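Side-chain contacts in sulfur oxidation protein SOXB (Thermus thermophilus, PDB 2WDD), which hydrolyses sulfur-sulfur bonds of cysteine S-thiosulfonate in the Sox sulfur oxidation pathway, probably at a dimanganese centre of the 5'-nucleotidase family type: residues Y474-D479 / E484-V489; D375-T380 / V548-R553; G105-L110 / V149-L154. All coordinates share one frame; numbering follows the deposited sequence.

Contact 1: residues Y474-D479 / E484-V489; sequences YVLDPD and ERVREV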
loop_
_atom_site.group_PDB
_atom_site.type_symbol
_atom_site.label_atom_id
_atom_site.label_comp_id
_atom_site.label_asym_id
_atom_site.label_seq_id
_atom_site.Cartn_x
_atom_site.Cartn_y
_atom_site.Cartn_z
ATOM N N TYR A 474 -13.186 2.640 22.200
ATOM C CA TYR A 474 -12.536 1.604 22.988
ATOM C C TYR A 474 -11.151 2.017 23.444
ATOM O O TYR A 474 -10.625 3.056 23.029
ATOM C CB TYR A 474 -12.480 0.265 22.222
ATOM C CG TYR A 474 -11.537 0.219 21.024
ATOM C CD1 TYR A 474 -10.328 -0.465 21.093
ATOM C CD2 TYR A 474 -11.914 0.751 19.789
ATOM C CE1 TYR A 474 -9.486 -0.572 19.987
ATOM C CE2 TYR A 474 -11.075 0.658 18.678
ATOM C CZ TYR A 474 -9.856 0.010 18.785
ATOM O OH TYR A 474 -9.014 -0.053 17.685
ATOM N N VAL A 475 -10.603 1.230 24.361
ATOM C CA VAL A 475 -9.262 1.437 24.870
ATOM C C VAL A 475 -8.440 0.279 24.338
ATOM O O VAL A 475 -8.879 -0.879 24.377
ATOM C CB VAL A 475 -9.228 1.465 26.413
ATOM C CG1 VAL A 475 -7.802 1.540 26.909
ATOM C CG2 VAL A 475 -10.035 2.640 26.940
ATOM N N LEU A 476 -7.275 0.603 23.788
ATOM C CA LEU A 476 -6.387 -0.401 23.237
ATOM C C LEU A 476 -5.110 -0.395 24.044
ATOM O O LEU A 476 -4.547 0.668 24.302
ATOM C CB LEU A 476 -6.032 -0.056 21.789
ATOM C CG LEU A 476 -4.969 -0.949 21.149
ATOM C CD1 LEU A 476 -5.560 -2.335 20.861
ATOM C CD2 LEU A 476 -4.406 -0.305 19.871
ATOM N N ASP A 477 -4.645 -1.582 24.423
ATOM C CA ASP A 477 -3.362 -1.719 25.101
ATOM C C ASP A 477 -2.543 -2.693 24.277
ATOM O O ASP A 477 -2.680 -3.904 24.416
ATOM C CB ASP A 477 -3.501 -2.247 26.533
ATOM C CG ASP A 477 -2.157 -2.335 27.242
ATOM O OD1 ASP A 477 -1.116 -2.164 26.568
ATOM O OD2 ASP A 477 -2.132 -2.586 28.464
ATOM N N PRO A 478 -1.718 -2.176 23.365
ATOM C CA PRO A 478 -0.935 -3.032 22.479
ATOM C C PRO A 478 -0.034 -4.036 23.198
ATOM O O PRO A 478 0.258 -5.110 22.663
ATOM C CB PRO A 478 -0.106 -2.036 21.658
ATOM C CG PRO A 478 -0.063 -0.805 22.474
ATOM C CD PRO A 478 -1.367 -0.752 23.223
ATOM N N ASP A 479 0.381 -3.704 24.417
ATOM C CA ASP A 479 1.285 -4.567 25.168
ATOM C C ASP A 479 0.598 -5.611 26.050
ATOM O O ASP A 479 1.273 -6.436 26.670
ATOM C CB ASP A 479 2.250 -3.727 26.000
ATOM C CG ASP A 479 3.129 -2.839 25.140
ATOM O OD1 ASP A 479 3.818 -3.382 24.253
ATOM O OD2 ASP A 479 3.146 -1.615 25.379
ATOM N N GLU A 484 -6.783 -9.425 26.092
ATOM C CA GLU A 484 -6.850 -8.273 26.982
ATOM C C GLU A 484 -6.419 -6.961 26.322
ATOM O O GLU A 484 -6.256 -5.952 27.001
ATOM C CB GLU A 484 -6.010 -8.536 28.238
ATOM C CG GLU A 484 -6.406 -9.827 28.958
ATOM C CD GLU A 484 -5.503 -10.157 30.135
ATOM O OE1 GLU A 484 -4.853 -9.232 30.662
ATOM O OE2 GLU A 484 -5.460 -11.342 30.543
ATOM N N ARG A 485 -6.248 -6.963 25.005
ATOM C CA ARG A 485 -5.826 -5.734 24.321
ATOM C C ARG A 485 -6.939 -4.727 24.106
ATOM O O ARG A 485 -6.688 -3.526 24.030
ATOM C CB ARG A 485 -5.145 -6.037 22.991
ATOM C CG ARG A 485 -3.823 -6.759 23.127
ATOM C CD ARG A 485 -3.101 -6.824 21.797
ATOM N NE ARG A 485 -1.794 -7.444 21.957
ATOM C CZ ARG A 485 -1.561 -8.737 21.766
ATOM N NH1 ARG A 485 -2.547 -9.540 21.378
ATOM N NH2 ARG A 485 -0.340 -9.225 21.955
ATOM N N VAL A 486 -8.162 -5.218 23.958
ATOM C CA VAL A 486 -9.309 -4.362 23.694
ATOM C C VAL A 486 -10.179 -4.305 24.938
ATOM O O VAL A 486 -10.681 -5.329 25.405
ATOM C CB VAL A 486 -10.088 -4.854 22.456
ATOM C CG1 VAL A 486 -11.350 -4.026 22.231
ATOM C CG2 VAL A 486 -9.189 -4.841 21.225
ATOM N N ARG A 487 -10.347 -3.105 25.484
ATOM C CA ARG A 487 -11.179 -2.956 26.667
ATOM C C ARG A 487 -12.064 -1.718 26.641
ATOM O O ARG A 487 -11.970 -0.882 25.740
ATOM C CB ARG A 487 -10.345 -3.019 27.950
ATOM C CG ARG A 487 -9.191 -2.031 28.013
ATOM C CD ARG A 487 -8.726 -1.859 29.449
ATOM N NE ARG A 487 -7.362 -1.351 29.545
ATOM C CZ ARG A 487 -6.938 -0.549 30.515
ATOM N NH1 ARG A 487 -7.777 -0.161 31.465
ATOM N NH2 ARG A 487 -5.680 -0.132 30.535
ATOM N N GLU A 488 -12.941 -1.625 27.635
ATOM C CA GLU A 488 -13.871 -0.514 27.751
ATOM C C GLU A 488 -14.557 -0.148 26.438
ATOM O O GLU A 488 -14.573 1.022 26.041
ATOM C CB GLU A 488 -13.147 0.700 28.318
ATOM C CG GLU A 488 -12.388 0.408 29.597
ATOM C CD GLU A 488 -12.435 1.562 30.569
ATOM O OE1 GLU A 488 -12.960 1.378 31.689
ATOM O OE2 GLU A 488 -11.954 2.656 30.208
ATOM N N VAL A 489 -15.110 -1.145 25.760
ATOM C CA VAL A 489 -15.805 -0.900 24.505
ATOM C C VAL A 489 -17.156 -0.272 24.781
ATOM O O VAL A 489 -17.923 -0.776 25.600
ATOM C CB VAL A 489 -15.989 -2.179 23.670
ATOM C CG1 VAL A 489 -16.647 -1.838 22.329
ATOM C CG2 VAL A 489 -14.665 -2.904 23.465
HETATM O O HOH W 1 -4.315 -2.475 29.774
HETATM O O HOH W 2 1.704 -7.342 22.349
#
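Val475 and Arg487 form the hydrogen-bonded pair of an antiparallel beta hairpin, strand 472-476 with strand 486-487. Two backbone bonds close the pair, Val475 N to Arg487 O and Arg487 N to Val475 O, each 2.9 Å. One face carries both of these side chains. Val475 is the bump here: in the Arg487 conformer described, one of two in the crystal, Val475 CG1 sits 3.9 Å above the guanidinium plane, displaced toward the rim, while Val475 CG2 lies beside the chain of Glu488, 3.8 Å from OE2. The branched valine fits between the two long side chains. That Arg487 conformer takes this course because its CG stands between the backbone N and the carbonyl carbon (chi1 55°), from where the extended chain runs over CG1. The opposite face carries Leu476 and Val486; at its border Tyr474 CD1 lies 3.9 Å from Val486 CG1, and Tyr474 CB packs on Val489 CG2 beyond the corner at Glu488. Leu446 of helix 439-453 touches Val486.

At the turn end, Asp477 N donates to Arg485 O, and Asp477 OD1 accepts from Asp479 N in an Asx turn. The extended Arg485 side chain passes Asp477 O, its CG 3.3 Å away, while NH1 is hydrogen-bonded to Thr482 OG1. Arg485 NE donates to Pro478 O over 3.2 Å; the oxygen lies at the guanidinium edge, in its plane, yet is met from above its own carbonyl plane. A water joins the same pair, giving to Pro478 O and accepting from Arg485 NH2 at 2.8 Å.

Contact 2: residues D375-T380 / V548-R553; sequences DTLYST and VKVIGR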
loop_
_atom_site.group_PDB
_atom_site.type_symbol
_atom_site.label_atom_id
_atom_site.label_comp_id
_atom_site.label_asym_id
_atom_site.label_seq_id
_atom_site.Cartn_x
_atom_site.Cartn_y
_atom_site.Cartn_z
ATOM N N ASP A 375 -3.295 5.083 9.004
ATOM C CA ASP A 375 -3.082 5.172 10.446
ATOM C C ASP A 375 -3.316 3.785 11.032
ATOM O O ASP A 375 -4.104 3.013 10.496
ATOM C CB ASP A 375 -4.061 6.153 11.106
ATOM C CG ASP A 375 -3.739 6.387 12.580
ATOM O OD1 ASP A 375 -2.689 7.011 12.828
ATOM O OD2 ASP A 375 -4.463 5.889 13.482
ATOM N N THR A 376 -2.710 3.479 12.170
ATOM C CA THR A 376 -3.004 2.170 12.761
ATOM C C THR A 376 -4.489 2.027 13.103
ATOM O O THR A 376 -5.073 0.951 12.934
ATOM C CB THR A 376 -2.184 1.967 14.045
ATOM O OG1 THR A 376 -0.793 2.077 13.741
ATOM C CG2 THR A 376 -2.471 0.582 14.665
ATOM N N LEU A 377 -5.076 3.088 13.655
ATOM C CA LEU A 377 -6.395 3.001 14.251
ATOM C C LEU A 377 -7.538 3.844 13.738
ATOM O O LEU A 377 -8.705 3.459 13.901
ATOM C CB LEU A 377 -6.270 3.311 15.753
ATOM C CG LEU A 377 -5.250 2.464 16.519
ATOM C CD1 LEU A 377 -5.097 3.018 17.934
ATOM C CD2 LEU A 377 -5.702 1.001 16.557
ATOM N N TYR A 378 -7.231 5.048 13.265
ATOM C CA TYR A 378 -8.285 6.001 12.975
ATOM C C TYR A 378 -7.877 6.963 11.870
ATOM O O TYR A 378 -6.725 7.363 11.779
ATOM C CB TYR A 378 -8.569 6.812 14.256
ATOM C CG TYR A 378 -9.411 8.047 14.022
ATOM C CD1 TYR A 378 -10.792 7.981 14.051
ATOM C CD2 TYR A 378 -8.814 9.276 13.762
ATOM C CE1 TYR A 378 -11.570 9.100 13.774
ATOM C CE2 TYR A 378 -9.583 10.406 13.476
ATOM C CZ TYR A 378 -10.960 10.307 13.504
ATOM O OH TYR A 378 -11.729 11.416 13.229
ATOM N N SER A 379 -8.837 7.357 11.046
ATOM C CA SER A 379 -8.558 8.352 10.017
ATOM C C SER A 379 -9.781 9.238 9.759
ATOM O O SER A 379 -10.917 8.834 9.989
ATOM C CB SER A 379 -8.096 7.698 8.715
ATOM O OG SER A 379 -9.218 7.263 7.951
ATOM N N THR A 380 -9.558 10.445 9.252
ATOM C CA THR A 380 -10.706 11.315 8.966
ATOM C C THR A 380 -11.477 10.832 7.747
ATOM O O THR A 380 -12.706 10.992 7.696
ATOM C CB THR A 380 -10.290 12.776 8.810
ATOM O OG1 THR A 380 -9.205 12.842 7.877
ATOM C CG2 THR A 380 -9.877 13.362 10.160
ATOM N N VAL A 548 -10.313 5.975 19.957
ATOM C CA VAL A 548 -9.504 4.998 20.673
ATOM C C VAL A 548 -8.486 5.671 21.578
ATOM O O VAL A 548 -7.849 6.645 21.189
ATOM C CB VAL A 548 -8.789 4.022 19.703
ATOM C CG1 VAL A 548 -8.260 2.808 20.459
ATOM C CG2 VAL A 548 -9.721 3.590 18.577
ATOM N N LYS A 549 -8.331 5.120 22.773
ATOM C CA LYS A 549 -7.338 5.583 23.734
ATOM C C LYS A 549 -6.275 4.485 23.756
ATOM O O LYS A 549 -6.609 3.307 23.907
ATOM C CB LYS A 549 -7.992 5.725 25.110
ATOM C CG LYS A 549 -7.032 5.895 26.277
ATOM C CD LYS A 549 -7.786 6.306 27.540
ATOM C CE LYS A 549 -7.347 5.494 28.752
ATOM N NZ LYS A 549 -8.109 5.858 29.983
ATOM N N VAL A 550 -5.015 4.851 23.559
ATOM C CA VAL A 550 -3.937 3.883 23.509
ATOM C C VAL A 550 -3.072 3.875 24.758
ATOM O O VAL A 550 -2.326 4.818 25.022
ATOM C CB VAL A 550 -3.060 4.090 22.264
ATOM C CG1 VAL A 550 -2.064 2.941 22.111
ATOM C CG2 VAL A 550 -3.925 4.242 21.012
ATOM N N ILE A 551 -3.138 2.781 25.505
ATOM C CA ILE A 551 -2.348 2.673 26.718
ATOM C C ILE A 551 -0.875 2.629 26.347
ATOM O O ILE A 551 -0.476 1.876 25.455
ATOM C CB ILE A 551 -2.718 1.396 27.517
ATOM C CG1 ILE A 551 -4.206 1.378 27.858
ATOM C CG2 ILE A 551 -1.854 1.295 28.787
ATOM C CD1 ILE A 551 -4.685 2.626 28.583
ATOM N N GLY A 552 -0.063 3.402 27.065
ATOM C CA GLY A 552 1.376 3.392 26.901
ATOM C C GLY A 552 1.943 4.118 25.696
ATOM O O GLY A 552 3.137 4.016 25.417
ATOM N N ARG A 553 1.094 4.841 24.970
ATOM C CA ARG A 553 1.559 5.584 23.792
ATOM C C ARG A 553 0.854 6.921 23.707
ATOM O O ARG A 553 -0.272 7.065 24.171
ATOM C CB ARG A 553 1.226 4.824 22.494
ATOM C CG ARG A 553 1.642 3.371 22.451
ATOM C CD ARG A 553 3.130 3.223 22.218
ATOM N NE ARG A 553 3.439 1.818 22.004
ATOM C CZ ARG A 553 3.482 0.914 22.977
ATOM N NH1 ARG A 553 3.277 1.286 24.234
ATOM N NH2 ARG A 553 3.729 -0.355 22.693
#
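Leu377 reaches the strand 548-550 with a single methyl, CD1, which meets two valines on the same side of the strand. The closer is Val550, whose CG2 stands 3.5 Å from Leu377 CD1, snug for two methyl groups. In Val550 it is CG1 that stands opposite the backbone N (chi1 -171°), which leaves CG2, beside that nitrogen, to meet the leucine. Val548, in the conformer described, one of two in the crystal, offers CG1, 4.1 Å from Leu377 CD1, and its side chain runs at about a right angle to that of the leucine. As alternate residues of an extended strand the two valines turn the same way, and the methyl of the leucine touches both. In Leu377 it is the carbonyl carbon that lies opposite CG (chi1 -54°), and an extended second torsion, 172°, carries CD1 outward to the strand.

Behind the leucine, the loop is shaped by Asp375. Its OD2 accepts from two backbone amides, Leu377 N and Tyr378 N, each at 2.9 Å, in an Asx turn and the wider Asx motif. The two bonds differ in approach: Tyr378 N uses the anti lone pair, whereas Leu377 N comes from above the carboxylate plane. OD2 also takes a bond from Tyr555 OH, and OD1 is held by Asn51.

A type II turn from Val550 to Arg553 follows the strand, with Gly552 at positive phi. Leu377 also touches Tyr474 and Leu476 of strand 472-476, the parallel neighbour of 548-550, so the loop packs across two adjacent strands just before Ser379 caps helix 380-392.

Contact 3: residues G105-L110 / V149-L154; sequences GALTAL and VRWQNL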
loop_
_atom_site.group_PDB
_atom_site.type_symbol
_atom_site.label_atom_id
_atom_site.label_comp_id
_atom_site.label_asym_id
_atom_site.label_seq_id
_atom_site.Cartn_x
_atom_site.Cartn_y
_atom_site.Cartn_z
ATOM N N GLY A 105 2.337 10.246 -15.451
ATOM C CA GLY A 105 3.113 11.121 -16.313
ATOM C C GLY A 105 4.435 11.489 -15.672
ATOM O O GLY A 105 5.511 11.239 -16.225
ATOM N N ALA A 106 4.358 12.060 -14.474
ATOM C CA ALA A 106 5.560 12.469 -13.755
ATOM C C ALA A 106 6.466 11.297 -13.371
ATOM O O ALA A 106 7.690 11.402 -13.457
ATOM C CB ALA A 106 5.197 13.289 -12.538
ATOM N N LEU A 107 5.875 10.179 -12.952
ATOM C CA LEU A 107 6.679 9.011 -12.587
ATOM C C LEU A 107 7.448 8.526 -13.816
ATOM O O LEU A 107 8.622 8.170 -13.732
ATOM C CB LEU A 107 5.801 7.901 -11.987
ATOM C CG LEU A 107 6.461 6.557 -11.644
ATOM C CD1 LEU A 107 7.635 6.725 -10.674
ATOM C CD2 LEU A 107 5.449 5.556 -11.099
ATOM N N THR A 108 6.787 8.547 -14.971
ATOM C CA THR A 108 7.445 8.154 -16.224
ATOM C C THR A 108 8.576 9.118 -16.571
ATOM O O THR A 108 9.674 8.690 -16.933
ATOM C CB THR A 108 6.433 8.073 -17.361
ATOM O OG1 THR A 108 5.433 7.105 -17.031
ATOM C CG2 THR A 108 7.118 7.672 -18.661
ATOM N N ALA A 109 8.314 10.416 -16.450
ATOM C CA ALA A 109 9.328 11.427 -16.743
ATOM C C ALA A 109 10.568 11.211 -15.876
ATOM O O ALA A 109 11.704 11.267 -16.360
ATOM C CB ALA A 109 8.761 12.829 -16.521
ATOM N N LEU A 110 10.342 10.943 -14.592
ATOM C CA LEU A 110 11.437 10.710 -13.659
ATOM C C LEU A 110 12.207 9.427 -13.975
ATOM O O LEU A 110 13.437 9.419 -14.007
ATOM C CB LEU A 110 10.913 10.684 -12.221
ATOM C CG LEU A 110 11.976 10.496 -11.133
ATOM C CD1 LEU A 110 13.093 11.533 -11.287
ATOM C CD2 LEU A 110 11.322 10.597 -9.765
ATOM N N VAL A 149 -1.569 -1.512 -17.350
ATOM C CA VAL A 149 -0.582 -2.365 -18.018
ATOM C C VAL A 149 -0.032 -1.630 -19.232
ATOM O O VAL A 149 1.176 -1.642 -19.488
ATOM C CB VAL A 149 -1.186 -3.723 -18.434
ATOM C CG1 VAL A 149 -0.150 -4.544 -19.205
ATOM C CG2 VAL A 149 -1.691 -4.492 -17.211
ATOM N N ARG A 150 -0.913 -0.981 -19.980
ATOM C CA ARG A 150 -0.459 -0.229 -21.145
ATOM C C ARG A 150 0.504 0.868 -20.724
ATOM O O ARG A 150 1.477 1.148 -21.420
ATOM C CB ARG A 150 -1.634 0.333 -21.953
ATOM C CG ARG A 150 -2.428 -0.761 -22.656
ATOM C CD ARG A 150 -3.407 -0.229 -23.698
ATOM N NE ARG A 150 -4.131 -1.326 -24.347
ATOM C CZ ARG A 150 -3.634 -2.082 -25.325
ATOM N NH1 ARG A 150 -2.421 -1.846 -25.803
ATOM N NH2 ARG A 150 -4.355 -3.073 -25.835
ATOM N N TRP A 151 0.268 1.455 -19.553
ATOM C CA TRP A 151 1.190 2.457 -19.049
ATOM C C TRP A 151 2.539 1.823 -18.686
ATOM O O TRP A 151 3.600 2.359 -19.027
ATOM C CB TRP A 151 0.610 3.220 -17.856
ATOM C CG TRP A 151 1.692 3.935 -17.138
ATOM C CD1 TRP A 151 2.382 5.031 -17.584
ATOM C CD2 TRP A 151 2.343 3.515 -15.935
ATOM N NE1 TRP A 151 3.381 5.347 -16.704
ATOM C CE2 TRP A 151 3.395 4.419 -15.693
ATOM C CE3 TRP A 151 2.138 2.463 -15.036
ATOM C CZ2 TRP A 151 4.224 4.321 -14.572
ATOM C CZ3 TRP A 151 2.964 2.364 -13.929
ATOM C CH2 TRP A 151 4.000 3.283 -13.713
ATOM N N GLN A 152 2.516 0.667 -18.022
ATOM C CA GLN A 152 3.773 0.004 -17.678
ATOM C C GLN A 152 4.590 -0.213 -18.951
ATOM O O GLN A 152 5.816 -0.064 -18.959
ATOM C CB GLN A 152 3.520 -1.348 -17.013
ATOM C CG GLN A 152 3.072 -1.296 -15.557
ATOM C CD GLN A 152 2.720 -2.683 -15.048
ATOM O OE1 GLN A 152 1.916 -3.385 -15.658
ATOM N NE2 GLN A 152 3.361 -3.108 -13.967
ATOM N N ASN A 153 3.893 -0.542 -20.035
ATOM C CA ASN A 153 4.551 -0.784 -21.315
ATOM C C ASN A 153 5.156 0.489 -21.909
ATOM O O ASN A 153 6.204 0.435 -22.559
ATOM C CB ASN A 153 3.570 -1.424 -22.297
ATOM C CG ASN A 153 3.303 -2.881 -21.980
ATOM O OD1 ASN A 153 3.985 -3.482 -21.148
ATOM N ND2 ASN A 153 2.299 -3.457 -22.635
ATOM N N LEU A 154 4.505 1.631 -21.697
ATOM C CA LEU A 154 5.039 2.894 -22.186
ATOM C C LEU A 154 6.324 3.246 -21.427
ATOM O O LEU A 154 7.311 3.677 -22.021
ATOM C CB LEU A 154 4.020 4.023 -22.030
ATOM C CG LEU A 154 2.817 3.993 -22.966
ATOM C CD1 LEU A 154 1.794 5.048 -22.560
ATOM C CD2 LEU A 154 3.282 4.209 -24.407
#
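With CG trans to its backbone N (chi1 164°), Trp151 swings its indole across to helix 104-120, where Thr108 keeps OG1 opposite its own carbonyl carbon (chi1 -60°), directed at the indole N-H. Trp151 NE1 donates to Thr108 OG1 at 2.7 Å, a short bond with an angle of 162° at the hydrogen. The hydroxyl oxygen lies at the indole edge, close to the ring plane, and is also hydrogen-bonded to Met104 O, one turn back in its own helix. The buried indole N-H and the threonine hydroxyl are therefore both satisfied. Beside this bond, Leu107 CD2 comes obliquely to the six-membered ring, 3.8 Å from Trp151 CH2, its side chain crossing the indole at about a right angle. A leucine in place of Trp151 would probably leave Thr108 OG1 without its indole donor and open a gap beside Leu107 CD2. Val345 of helix 343-353 touches both Thr108 and Trp151, while Leu37 packs on the indole. The contact thus ties two helices of the metallophosphatase-type domain together near its dimanganese site: the side chain of Trp151 is about 10 Å from that of His38, a manganese ligand.

Overall arrangement
Contacts 1 and 2 belong to one sheet, in which strand 472-476 has the hairpin partner 486-487 and the parallel neighbour 548-550. Their centres are about 11 Å apart, and they touch directly: Leu476 N lies 2.8 Å from Lys549 O, probably hydrogen-bonded, as does Leu476 O from Ile551 N. Along the chain, contact 1 is nested within the long loop that contact 2 closes. Contact 3 closes before either opens and lies on the opposite side of the chain's centre, its centre about 45 Å from that of contact 1 and about 37 Å from that of contact 2. Its Leu107 side chain is about 13 Å from a bound manganese; contacts 1 and 2 lie away from the annotated sites.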